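Long-range contacts in C2 toxin component I (Clostridium botulinum, PDB 2J3Z), which transfers ADP-ribose from NAD+ to a host protein, actin in toxins of this family, as the enzymatic component of a binary toxin: residues Phe104-Leu109 with Ser159-Val164; Ser114-Glu119 with Lys206-Ile211; Ser216-Phe221 with Thr294-Arg299; Arg265-Pro270 with Glu342-Ser347. The protein carries 1 engineered substitution. All coordinates share one frame; numbering follows the deposited sequence.

Contact 1 of 4, residues Phe104-Leu109 with Ser159-Val164; sequences FTPKEL and SVPVIV. With SO4 (sulfate ion), chain P.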
# COMPACT_ATOMS: atom_id res chain seq x y z
N PHE A 104 12.61 -0.29 5.39
CA PHE A 104 12.18 -0.29 4.00
C PHE A 104 13.32 -0.80 3.14
O PHE A 104 14.48 -0.38 3.31
CB PHE A 104 11.84 1.12 3.52
CG PHE A 104 10.47 1.59 3.86
CD1 PHE A 104 10.19 2.11 5.13
CD2 PHE A 104 9.46 1.56 2.90
CE1 PHE A 104 8.89 2.58 5.43
CE2 PHE A 104 8.16 2.03 3.19
CZ PHE A 104 7.88 2.54 4.45
N THR A 105 12.99 -1.70 2.21
CA THR A 105 13.94 -2.16 1.21
C THR A 105 13.81 -1.27 -0.03
O THR A 105 12.87 -0.50 -0.14
CB THR A 105 13.66 -3.62 0.83
OG1 THR A 105 12.30 -3.72 0.40
CG2 THR A 105 13.86 -4.57 2.04
N PRO A 106 14.79 -1.35 -0.96
CA PRO A 106 14.62 -0.72 -2.26
C PRO A 106 13.27 -1.04 -2.93
O PRO A 106 12.59 -0.13 -3.41
CB PRO A 106 15.78 -1.30 -3.06
CG PRO A 106 16.84 -1.60 -2.01
CD PRO A 106 16.10 -2.02 -0.81
N LYS A 107 12.84 -2.30 -2.92
CA LYS A 107 11.62 -2.70 -3.63
C LYS A 107 10.41 -1.95 -3.12
O LYS A 107 9.54 -1.56 -3.90
CB LYS A 107 11.39 -4.21 -3.55
CG LYS A 107 12.19 -5.01 -4.59
CD LYS A 107 12.18 -6.48 -4.12
CE LYS A 107 12.78 -7.44 -5.14
NZ LYS A 107 13.87 -6.78 -5.86
N GLU A 108 10.41 -1.73 -1.82
CA GLU A 108 9.34 -1.01 -1.14
C GLU A 108 9.35 0.48 -1.39
O GLU A 108 8.40 1.15 -1.00
CB GLU A 108 9.41 -1.28 0.36
CG GLU A 108 9.03 -2.72 0.67
CD GLU A 108 9.20 -3.08 2.15
OE1 GLU A 108 8.42 -3.97 2.60
OE2 GLU A 108 10.11 -2.50 2.84
N LEU A 109 10.42 0.99 -2.00
CA LEU A 109 10.47 2.37 -2.48
C LEU A 109 10.34 2.35 -3.99
O LEU A 109 10.72 3.30 -4.64
CB LEU A 109 11.80 3.06 -2.09
CG LEU A 109 12.15 2.98 -0.60
CD1 LEU A 109 13.66 3.19 -0.34
CD2 LEU A 109 11.29 3.93 0.24
N SER A 159 23.67 -5.67 3.63
CA SER A 159 23.19 -6.13 2.33
C SER A 159 22.12 -5.20 1.76
O SER A 159 21.91 -5.21 0.54
CB SER A 159 22.69 -7.57 2.40
OG SER A 159 21.65 -7.69 3.36
N VAL A 160 21.46 -4.42 2.63
CA VAL A 160 20.46 -3.41 2.22
C VAL A 160 21.16 -2.06 1.88
O VAL A 160 21.77 -1.44 2.76
CB VAL A 160 19.33 -3.27 3.29
CG1 VAL A 160 18.20 -2.39 2.80
CG2 VAL A 160 18.75 -4.64 3.66
N PRO A 161 21.08 -1.60 0.60
CA PRO A 161 21.85 -0.43 0.09
C PRO A 161 21.23 0.93 0.42
O PRO A 161 21.62 1.99 -0.12
CB PRO A 161 21.86 -0.66 -1.43
CG PRO A 161 20.64 -1.45 -1.71
CD PRO A 161 20.22 -2.19 -0.45
N VAL A 162 20.27 0.90 1.33
CA VAL A 162 19.45 2.04 1.61
C VAL A 162 19.34 2.12 3.11
O VAL A 162 19.20 1.08 3.78
CB VAL A 162 18.08 1.85 0.85
CG1 VAL A 162 16.89 1.76 1.78
CG2 VAL A 162 17.92 2.90 -0.30
N ILE A 163 19.47 3.34 3.65
CA ILE A 163 19.26 3.61 5.08
C ILE A 163 18.21 4.68 5.20
O ILE A 163 18.42 5.82 4.76
CB ILE A 163 20.54 4.07 5.84
CG1 ILE A 163 21.63 3.00 5.83
CG2 ILE A 163 20.22 4.43 7.30
CD1 ILE A 163 22.98 3.59 6.15
N VAL A 164 17.09 4.31 5.82
CA VAL A 164 15.96 5.22 5.91
C VAL A 164 15.78 5.69 7.34
O VAL A 164 15.24 4.95 8.19
CB VAL A 164 14.64 4.60 5.37
CG1 VAL A 164 13.62 5.70 5.14
CG2 VAL A 164 14.89 3.87 4.07
S SO4 P . 11.14 -7.05 -0.02
O1 SO4 P . 11.07 -5.74 -0.70
O2 SO4 P . 12.50 -7.60 -0.16
O3 SO4 P . 10.80 -6.90 1.40
O4 SO4 P . 10.17 -7.95 -0.66
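On the mixed sheet of the first ADP-ribosyltransferase-like unit, F104, P106 and L109 of the loop leaving strand 98-102 lie against V160 and P161, which lead into strand 162-168, and V162 and V164 within it. No hydrogen bond crosses; the join is apolar. P106 and P161 meet ring against ring at a slant, P106 CG lying 3.8 Å from P161 CD. Beside them V160 turns CG1 toward P106 CD (4.2 Å), a branch set anti to the backbone N at chi1 -173°. V162 works deeper in: its CG1 meets L109 CD1 tip to tip at 4.1 Å and also lies 3.6 Å from F104 O. F104 makes its contact through CB, which touches V164 CG2, while the ring runs on toward I193 and K143. The strand itself is central to the sheet, with V164 bonded through its backbone to V102 on one neighbour and I163 to I209 and I211 on another. Across from it the loop closes as a short 3-10 turn, L109 N donating to P106 O, and the extended E108 side chain reaches the backbone of T105 at the start of that turn. E108 OE2 accepts T105 N at 3.1 Å on its anti side, 29° out of the carboxylate plane, and OE1 forms a salt bridge with K143; the two partners should hold the carboxylate in one rotation. T105 OG1 donates to O1 of a sulfate (2.6 Å), probably picked up from the crystallisation liquor. A cobalt(II) ion lies about 4 Å from the P161 side chain.

Contact 2 of 4, residues Ser114-Glu119 with Lys206-Ile211; sequences SIRDVE and KDYILI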
# COMPACT_ATOMS: atom_id res chain seq x y z
N SER A 114 19.59 -2.30 -9.63
CA SER A 114 20.66 -2.45 -8.63
C SER A 114 21.13 -1.10 -8.17
O SER A 114 21.45 -0.23 -9.01
CB SER A 114 21.89 -3.12 -9.24
OG SER A 114 21.54 -4.06 -10.23
N ILE A 115 21.19 -0.92 -6.86
CA ILE A 115 21.71 0.33 -6.32
C ILE A 115 23.23 0.25 -6.33
O ILE A 115 23.91 1.11 -6.92
CB ILE A 115 21.07 0.66 -4.95
CG1 ILE A 115 19.61 1.07 -5.16
CG2 ILE A 115 21.84 1.78 -4.23
CD1 ILE A 115 18.78 1.07 -3.92
N ARG A 116 23.76 -0.82 -5.73
CA ARG A 116 25.20 -1.00 -5.68
C ARG A 116 25.72 -1.72 -6.91
O ARG A 116 24.97 -2.40 -7.61
CB ARG A 116 25.64 -1.70 -4.38
CG ARG A 116 25.41 -0.83 -3.14
CD ARG A 116 26.23 -1.24 -1.92
NE ARG A 116 25.55 -2.26 -1.13
CZ ARG A 116 25.12 -2.13 0.13
NH1 ARG A 116 25.29 -1.02 0.82
NH2 ARG A 116 24.51 -3.16 0.70
N ASP A 117 27.01 -1.55 -7.20
CA ASP A 117 27.66 -2.31 -8.26
C ASP A 117 27.33 -3.80 -8.11
O ASP A 117 27.31 -4.36 -7.01
CB ASP A 117 29.17 -2.06 -8.29
CG ASP A 117 29.90 -2.80 -7.18
OD1 ASP A 117 29.71 -2.47 -5.99
OD2 ASP A 117 30.66 -3.71 -7.53
N VAL A 118 27.05 -4.43 -9.24
CA VAL A 118 26.63 -5.83 -9.28
C VAL A 118 27.70 -6.80 -8.71
O VAL A 118 27.37 -7.67 -7.91
CB VAL A 118 26.16 -6.19 -10.72
CG1 VAL A 118 26.23 -7.69 -11.02
CG2 VAL A 118 24.73 -5.61 -10.97
N GLU A 119 28.96 -6.62 -9.10
CA GLU A 119 30.02 -7.52 -8.65
C GLU A 119 30.37 -7.46 -7.15
O GLU A 119 30.26 -8.48 -6.44
CB GLU A 119 31.27 -7.39 -9.52
CG GLU A 119 31.19 -6.31 -10.56
CD GLU A 119 30.47 -6.79 -11.81
OE1 GLU A 119 29.30 -6.41 -12.01
OE2 GLU A 119 31.09 -7.55 -12.59
N LYS A 206 31.56 0.51 2.54
CA LYS A 206 30.32 0.26 1.80
C LYS A 206 29.46 1.50 1.62
O LYS A 206 29.25 2.25 2.57
CB LYS A 206 29.49 -0.83 2.48
CG LYS A 206 29.68 -2.21 1.88
CD LYS A 206 28.60 -3.17 2.37
CE LYS A 206 28.37 -4.28 1.35
NZ LYS A 206 29.60 -5.01 0.95
N ASP A 207 28.94 1.68 0.41
CA ASP A 207 28.07 2.83 0.10
C ASP A 207 26.61 2.56 0.41
O ASP A 207 26.09 1.47 0.12
CB ASP A 207 28.19 3.25 -1.37
CG ASP A 207 29.47 3.94 -1.65
OD1 ASP A 207 30.22 4.21 -0.70
OD2 ASP A 207 29.72 4.24 -2.84
N TYR A 208 25.96 3.57 1.00
CA TYR A 208 24.52 3.52 1.17
C TYR A 208 23.90 4.81 0.69
O TYR A 208 24.56 5.86 0.65
CB TYR A 208 24.10 3.29 2.61
CG TYR A 208 24.67 2.08 3.31
CD1 TYR A 208 23.84 1.01 3.67
CD2 TYR A 208 26.02 2.02 3.68
CE1 TYR A 208 24.34 -0.09 4.33
CE2 TYR A 208 26.53 0.92 4.34
CZ TYR A 208 25.69 -0.13 4.66
OH TYR A 208 26.18 -1.24 5.32
N ILE A 209 22.64 4.72 0.28
CA ILE A 209 21.81 5.90 0.10
C ILE A 209 21.15 6.18 1.46
O ILE A 209 20.32 5.40 1.94
CB ILE A 209 20.76 5.73 -1.04
CG1 ILE A 209 21.50 5.54 -2.37
CG2 ILE A 209 19.84 6.96 -1.10
CD1 ILE A 209 20.61 5.21 -3.53
N LEU A 210 21.57 7.28 2.08
CA LEU A 210 20.97 7.72 3.34
C LEU A 210 19.76 8.57 2.99
O LEU A 210 19.88 9.60 2.34
CB LEU A 210 21.97 8.52 4.20
CG LEU A 210 21.48 9.19 5.50
CD1 LEU A 210 21.00 8.15 6.52
CD2 LEU A 210 22.59 10.07 6.08
N ILE A 211 18.60 8.09 3.40
CA ILE A 211 17.38 8.82 3.17
C ILE A 211 16.85 9.38 4.49
O ILE A 211 16.82 8.70 5.51
CB ILE A 211 16.35 7.92 2.47
CG1 ILE A 211 16.94 7.36 1.18
CG2 ILE A 211 15.06 8.67 2.20
CD1 ILE A 211 16.13 6.23 0.58
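R116 reaches from a loop onto strand 206-211 and is held there by the backbone of D207 and the ring of Y208. This is the first half of strand 206-216 in the mixed sheet of the N-terminal ADP-ribosyltransferase-like fold, and the loop belongs to the connection from strand 98-102 to helix 126-136. R116 NH1 donates to D207 O at 2.7 Å; the oxygen lies close to the guanidinium plane, though NH1 itself stands tilted from the carbonyl plane. The same nitrogen is set over the centre of the Y208 ring, 3.7 Å above it. Guanidinium and ring planes stand 88° apart, so this cation-pi contact is made by the edge of the guanidinium pointing into the face of the tyrosine, with CZ 5.0 Å from the centroid. A bend at chi3 (-87°) turns the group in toward the strand. K206 lays its CE over one guanidinium face, crossing the arginine at about a right angle, while NZ runs on to 5.3 Å from R116 NE, a like-charge proximity that the acid beyond probably offsets. That acid is D121, in a salt bridge with R116 NE, so the guanidinium is gripped on two nitrogens. D207 is steadied in turn: its carboxylate takes T202 OG1 and I124 N, and its backbone pairs with R122. Further along, I209 also packs on L129 and V132 of helix 126-136, and I115 on P161 and V162, with a cobalt(II) ion about 4 Å from the I115 side chain. Between these two isoleucines, I115 CG2 meets I209 CD1 at 3.7 Å.

Contact 3 of 4, residues Ser216-Phe221 with Thr294-Arg299; sequences SQELDF and TLIAYR. With SO4 (sulfate ion), chain M.
With chi1 at -175°, D220 swings its carboxylate away from its own backbone N and across I296, while Y298, its CG anti to the carbonyl carbon (chi1 -70°), sends its hydroxyl to meet it. Y298 OH donates to the syn lone pair of D220 OD1 at 2.8 Å, the oxygen lying at the ring edge and the carboxylate turned 40° from the ring plane. OD1 also accepts Y222 N, and OD2 pairs with R366, so both oxygens are held. Beside them the backbones run parallel: I296 N gives L219 O a nearly straight bond of 2.9 Å. One water links L219 N to T294 O, a second joins F221 N to I296 O, and these stand in for the other bonds of parallel beta pairing. E218 lays its carboxylate against I296, OE1 3.5 Å from CD1, its charge met by R366 and R368 and its OE2 by T142. L219 CD2 touches L295 CB at 3.9 Å. R299, probably the arginine of the family's R-S-E signature, has its NH1 donating to O1 of a sulfate at 2.8 Å. Segment 216-221 opens the link from strand 206-216 to helix 228-234, laid alongside strand 295-301, which is outermost in the five-strand sheet and bonded to strand 363-369 through L295, A297 and R299.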
# COMPACT_ATOMS: atom_id res chain seq x y z
N SER A 216 4.50 9.08 7.89
CA SER A 216 3.16 9.59 7.75
C SER A 216 2.20 8.42 7.72
O SER A 216 2.56 7.34 8.15
CB SER A 216 3.02 10.44 6.48
OG SER A 216 1.86 11.27 6.62
N GLN A 217 1.01 8.66 7.19
CA GLN A 217 0.02 7.62 7.00
C GLN A 217 -0.96 8.04 5.91
O GLN A 217 -1.47 9.15 5.92
CB GLN A 217 -0.71 7.36 8.33
CG GLN A 217 -1.77 6.31 8.22
CD GLN A 217 -1.69 5.24 9.30
OE1 GLN A 217 -2.06 4.07 9.05
NE2 GLN A 217 -1.23 5.61 10.51
N GLU A 218 -1.24 7.15 4.96
CA GLU A 218 -2.26 7.43 3.95
C GLU A 218 -3.63 7.02 4.47
O GLU A 218 -3.75 6.06 5.23
CB GLU A 218 -1.94 6.66 2.66
CG GLU A 218 -0.69 7.18 1.98
CD GLU A 218 -0.45 6.58 0.60
OE1 GLU A 218 -0.64 7.28 -0.42
OE2 GLU A 218 -0.06 5.40 0.55
N LEU A 219 -4.65 7.76 4.05
CA LEU A 219 -6.03 7.38 4.23
C LEU A 219 -6.37 6.20 3.31
O LEU A 219 -6.66 6.37 2.12
CB LEU A 219 -6.95 8.57 4.00
CG LEU A 219 -8.44 8.37 4.27
CD1 LEU A 219 -8.67 7.95 5.72
CD2 LEU A 219 -9.20 9.64 3.93
N ASP A 220 -6.35 5.00 3.90
CA ASP A 220 -6.46 3.77 3.15
C ASP A 220 -7.24 2.77 3.98
O ASP A 220 -6.88 2.49 5.13
CB ASP A 220 -5.04 3.24 2.84
CG ASP A 220 -5.02 2.01 1.95
OD1 ASP A 220 -6.08 1.37 1.66
OD2 ASP A 220 -3.89 1.67 1.55
N PHE A 221 -8.30 2.22 3.39
CA PHE A 221 -9.19 1.33 4.13
C PHE A 221 -8.94 -0.15 3.83
O PHE A 221 -9.62 -1.00 4.38
CB PHE A 221 -10.65 1.73 3.86
CG PHE A 221 -10.94 3.15 4.26
CD1 PHE A 221 -11.17 4.13 3.29
CD2 PHE A 221 -10.92 3.53 5.62
CE1 PHE A 221 -11.43 5.45 3.65
CE2 PHE A 221 -11.15 4.86 5.99
CZ PHE A 221 -11.42 5.82 4.99
N THR A 294 -7.02 13.69 -0.23
CA THR A 294 -6.25 12.60 -0.83
C THR A 294 -6.53 11.25 -0.15
O THR A 294 -6.43 11.14 1.09
CB THR A 294 -4.73 12.91 -0.79
OG1 THR A 294 -4.48 14.13 -1.52
CG2 THR A 294 -3.94 11.78 -1.40
N LEU A 295 -6.89 10.22 -0.94
CA LEU A 295 -7.08 8.89 -0.37
C LEU A 295 -6.80 7.74 -1.34
O LEU A 295 -6.62 7.94 -2.54
CB LEU A 295 -8.49 8.74 0.18
CG LEU A 295 -9.57 8.46 -0.87
CD1 LEU A 295 -10.68 7.66 -0.24
CD2 LEU A 295 -10.07 9.78 -1.47
N ILE A 296 -6.78 6.54 -0.79
CA ILE A 296 -6.58 5.35 -1.59
C ILE A 296 -7.93 4.68 -1.91
O ILE A 296 -8.79 4.48 -1.02
CB ILE A 296 -5.61 4.35 -0.91
CG1 ILE A 296 -4.34 5.07 -0.44
CG2 ILE A 296 -5.26 3.22 -1.84
CD1 ILE A 296 -3.40 5.51 -1.57
N ALA A 297 -8.10 4.37 -3.20
CA ALA A 297 -9.24 3.62 -3.67
C ALA A 297 -8.65 2.53 -4.56
O ALA A 297 -7.50 2.61 -4.98
CB ALA A 297 -10.21 4.49 -4.40
N TYR A 298 -9.44 1.50 -4.80
CA TYR A 298 -8.97 0.27 -5.43
C TYR A 298 -9.75 -0.09 -6.68
O TYR A 298 -10.98 0.09 -6.74
CB TYR A 298 -9.10 -0.88 -4.42
CG TYR A 298 -8.13 -0.75 -3.28
CD1 TYR A 298 -8.47 -0.12 -2.09
CD2 TYR A 298 -6.84 -1.25 -3.41
CE1 TYR A 298 -7.54 -0.00 -1.05
CE2 TYR A 298 -5.92 -1.17 -2.39
CZ TYR A 298 -6.25 -0.54 -1.22
OH TYR A 298 -5.27 -0.48 -0.22
N ARG A 299 -9.03 -0.64 -7.65
CA ARG A 299 -9.62 -1.15 -8.87
C ARG A 299 -8.92 -2.45 -9.24
O ARG A 299 -7.77 -2.43 -9.67
CB ARG A 299 -9.48 -0.14 -10.02
CG ARG A 299 -10.15 -0.54 -11.29
CD ARG A 299 -10.14 0.61 -12.35
NE ARG A 299 -10.47 0.06 -13.66
CZ ARG A 299 -11.69 -0.27 -14.08
NH1 ARG A 299 -11.85 -0.79 -15.29
NH2 ARG A 299 -12.74 -0.08 -13.30
S SO4 M . -15.16 -2.09 -16.34
O1 SO4 M . -13.97 -1.49 -16.95
O2 SO4 M . -14.80 -3.22 -15.47
O3 SO4 M . -15.81 -1.07 -15.49
O4 SO4 M . -16.04 -2.59 -17.38
O HOH W 1 -4.17 9.82 2.22
O HOH W 2 -9.36 2.68 0.66

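Contact 4 of 4, residues Arg265-Pro270 with Glu342-Ser347; sequences RNNRVP and ENLSFS. With SO4 (sulfate ion), chain M.
R265 and L344 bring the two backbones to 5.5 Å, measured between their CA atoms, where the end of helix 243-265 meets an irregular stretch leading into strand 347-350. The helix closes in a Schellman motif: N267, at positive phi (55°), is the C-prime residue, with R268 N bonded to Y263 O and N267 N to L264 O. That turn places the N267 amide against L344, ND2 lying 3.5 Å from CD2. R265 instead runs out along the other segment, extended from CG to NE, and passes S345 with NE 4.0 Å from CB. A water bridges the two segments, accepting from R265 NE and from S345 N, each at 2.9 Å. In the C-terminal ADP-ribosyltransferase unit this joins the helical part to the sheet side: F346 points away from segment 265-270, its ring buried against helices 243-265 and 273-286, edge-to-face with Y252, while N343 and S347 pack on F398 of strand 397-411 and the S347 backbone bonds L392 of strand 389-392. At the far end of the arginine, NH1 donates to O1 of a sulfate at 2.7 Å, the anion standing at the guanidinium edge; the same sulfate is also hydrogen-bonded to R299 NH1.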
# COMPACT_ATOMS: atom_id res chain seq x y z
N ARG A 265 -13.99 3.86 -25.29
CA ARG A 265 -12.84 2.99 -25.59
C ARG A 265 -12.57 2.89 -27.09
O ARG A 265 -11.46 2.55 -27.49
CB ARG A 265 -13.01 1.61 -24.92
CG ARG A 265 -12.75 1.65 -23.37
CD ARG A 265 -13.50 0.56 -22.52
NE ARG A 265 -13.24 0.76 -21.09
CZ ARG A 265 -13.85 0.14 -20.07
NH1 ARG A 265 -13.51 0.44 -18.83
NH2 ARG A 265 -14.79 -0.77 -20.28
N ASN A 266 -13.58 3.20 -27.90
CA ASN A 266 -13.50 3.23 -29.37
C ASN A 266 -13.14 4.60 -29.97
O ASN A 266 -13.33 4.80 -31.17
CB ASN A 266 -14.83 2.75 -29.99
CG ASN A 266 -15.09 1.27 -29.78
OD1 ASN A 266 -14.22 0.53 -29.30
ND2 ASN A 266 -16.30 0.81 -30.13
N ASN A 267 -12.65 5.53 -29.14
CA ASN A 267 -12.34 6.91 -29.55
C ASN A 267 -13.52 7.64 -30.17
O ASN A 267 -13.35 8.42 -31.10
CB ASN A 267 -11.14 6.97 -30.50
CG ASN A 267 -9.92 6.22 -29.95
OD1 ASN A 267 -9.48 5.22 -30.53
ND2 ASN A 267 -9.39 6.70 -28.81
N ARG A 268 -14.72 7.36 -29.67
CA ARG A 268 -15.96 8.01 -30.15
C ARG A 268 -16.24 7.90 -31.67
O ARG A 268 -16.68 8.85 -32.32
CB ARG A 268 -16.01 9.47 -29.71
CG ARG A 268 -15.74 9.67 -28.23
CD ARG A 268 -16.39 10.94 -27.79
NE ARG A 268 -15.85 11.42 -26.53
CZ ARG A 268 -16.51 12.23 -25.71
NH1 ARG A 268 -17.75 12.64 -25.99
NH2 ARG A 268 -15.93 12.62 -24.59
N VAL A 269 -15.96 6.73 -32.23
CA VAL A 269 -16.18 6.54 -33.65
C VAL A 269 -17.01 5.25 -33.85
O VAL A 269 -16.61 4.19 -33.38
CB VAL A 269 -14.85 6.59 -34.44
CG1 VAL A 269 -14.29 8.02 -34.50
CG2 VAL A 269 -13.81 5.74 -33.79
N PRO A 270 -18.17 5.36 -34.52
CA PRO A 270 -18.67 6.60 -35.13
C PRO A 270 -19.33 7.54 -34.10
O PRO A 270 -19.86 7.06 -33.08
CB PRO A 270 -19.69 6.10 -36.16
CG PRO A 270 -20.23 4.86 -35.53
CD PRO A 270 -19.13 4.25 -34.69
N GLU A 342 -3.71 4.55 -19.43
CA GLU A 342 -4.80 5.35 -19.95
C GLU A 342 -6.17 4.75 -19.67
O GLU A 342 -6.39 3.56 -19.89
CB GLU A 342 -4.60 5.47 -21.46
CG GLU A 342 -5.82 5.87 -22.30
CD GLU A 342 -5.37 6.44 -23.66
OE1 GLU A 342 -5.44 5.71 -24.68
OE2 GLU A 342 -4.92 7.62 -23.70
N ASN A 343 -7.09 5.57 -19.18
CA ASN A 343 -8.49 5.18 -19.05
C ASN A 343 -9.41 6.12 -19.86
O ASN A 343 -9.79 7.21 -19.41
CB ASN A 343 -8.89 5.09 -17.57
CG ASN A 343 -8.05 4.04 -16.81
OD1 ASN A 343 -8.36 2.83 -16.88
ND2 ASN A 343 -6.99 4.49 -16.13
N LEU A 344 -9.75 5.68 -21.07
CA LEU A 344 -10.56 6.44 -22.01
C LEU A 344 -12.01 6.61 -21.55
O LEU A 344 -12.64 7.63 -21.81
CB LEU A 344 -10.49 5.80 -23.40
CG LEU A 344 -9.68 6.49 -24.50
CD1 LEU A 344 -8.62 7.37 -23.91
CD2 LEU A 344 -9.10 5.50 -25.54
N SER A 345 -12.52 5.59 -20.87
CA SER A 345 -13.83 5.70 -20.24
C SER A 345 -13.73 6.06 -18.76
O SER A 345 -12.62 6.17 -18.20
CB SER A 345 -14.63 4.40 -20.37
OG SER A 345 -15.97 4.62 -19.88
N PHE A 346 -14.89 6.24 -18.15
CA PHE A 346 -15.00 6.38 -16.70
C PHE A 346 -14.43 5.12 -16.07
O PHE A 346 -14.45 4.03 -16.69
CB PHE A 346 -16.46 6.57 -16.30
CG PHE A 346 -17.10 7.78 -16.93
CD1 PHE A 346 -17.81 7.66 -18.13
CD2 PHE A 346 -16.96 9.04 -16.36
CE1 PHE A 346 -18.38 8.78 -18.73
CE2 PHE A 346 -17.52 10.16 -16.94
CZ PHE A 346 -18.24 10.04 -18.14
N SER A 347 -13.89 5.26 -14.86
CA SER A 347 -13.35 4.09 -14.17
C SER A 347 -13.99 3.95 -12.84
O SER A 347 -14.02 4.89 -12.04
CB SER A 347 -11.83 4.14 -14.00
OG SER A 347 -11.26 4.98 -14.97
S SO4 M . -15.16 -2.09 -16.34
O1 SO4 M . -13.97 -1.49 -16.95
O2 SO4 M . -14.80 -3.22 -15.47
O3 SO4 M . -15.81 -1.07 -15.49
O4 SO4 M . -16.04 -2.59 -17.38
O HOH W 3 -11.59 2.94 -20.06

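Overall arrangement
Contacts 1 and 2 come first and interlace along the chain; their centres are 10 Å apart on one sheet, where strands 162-168 and 206-216 are neighbours, and P161 and I115 lie beside the same cobalt(II) ion. Contact 3 follows: its first segment continues from strand 206-216 and its second starts the five-strand sheet of the C-terminal unit, so it joins the two ADP-ribosyltransferase-like halves. Contact 4, wholly within the second half, alternates in sequence with contact 3; their centres are 26 Å apart, yet both reach one sulfate. Contacts 2 and 4 lie farthest apart, about 44 Å between centres, marking out the length of the two-unit molecule.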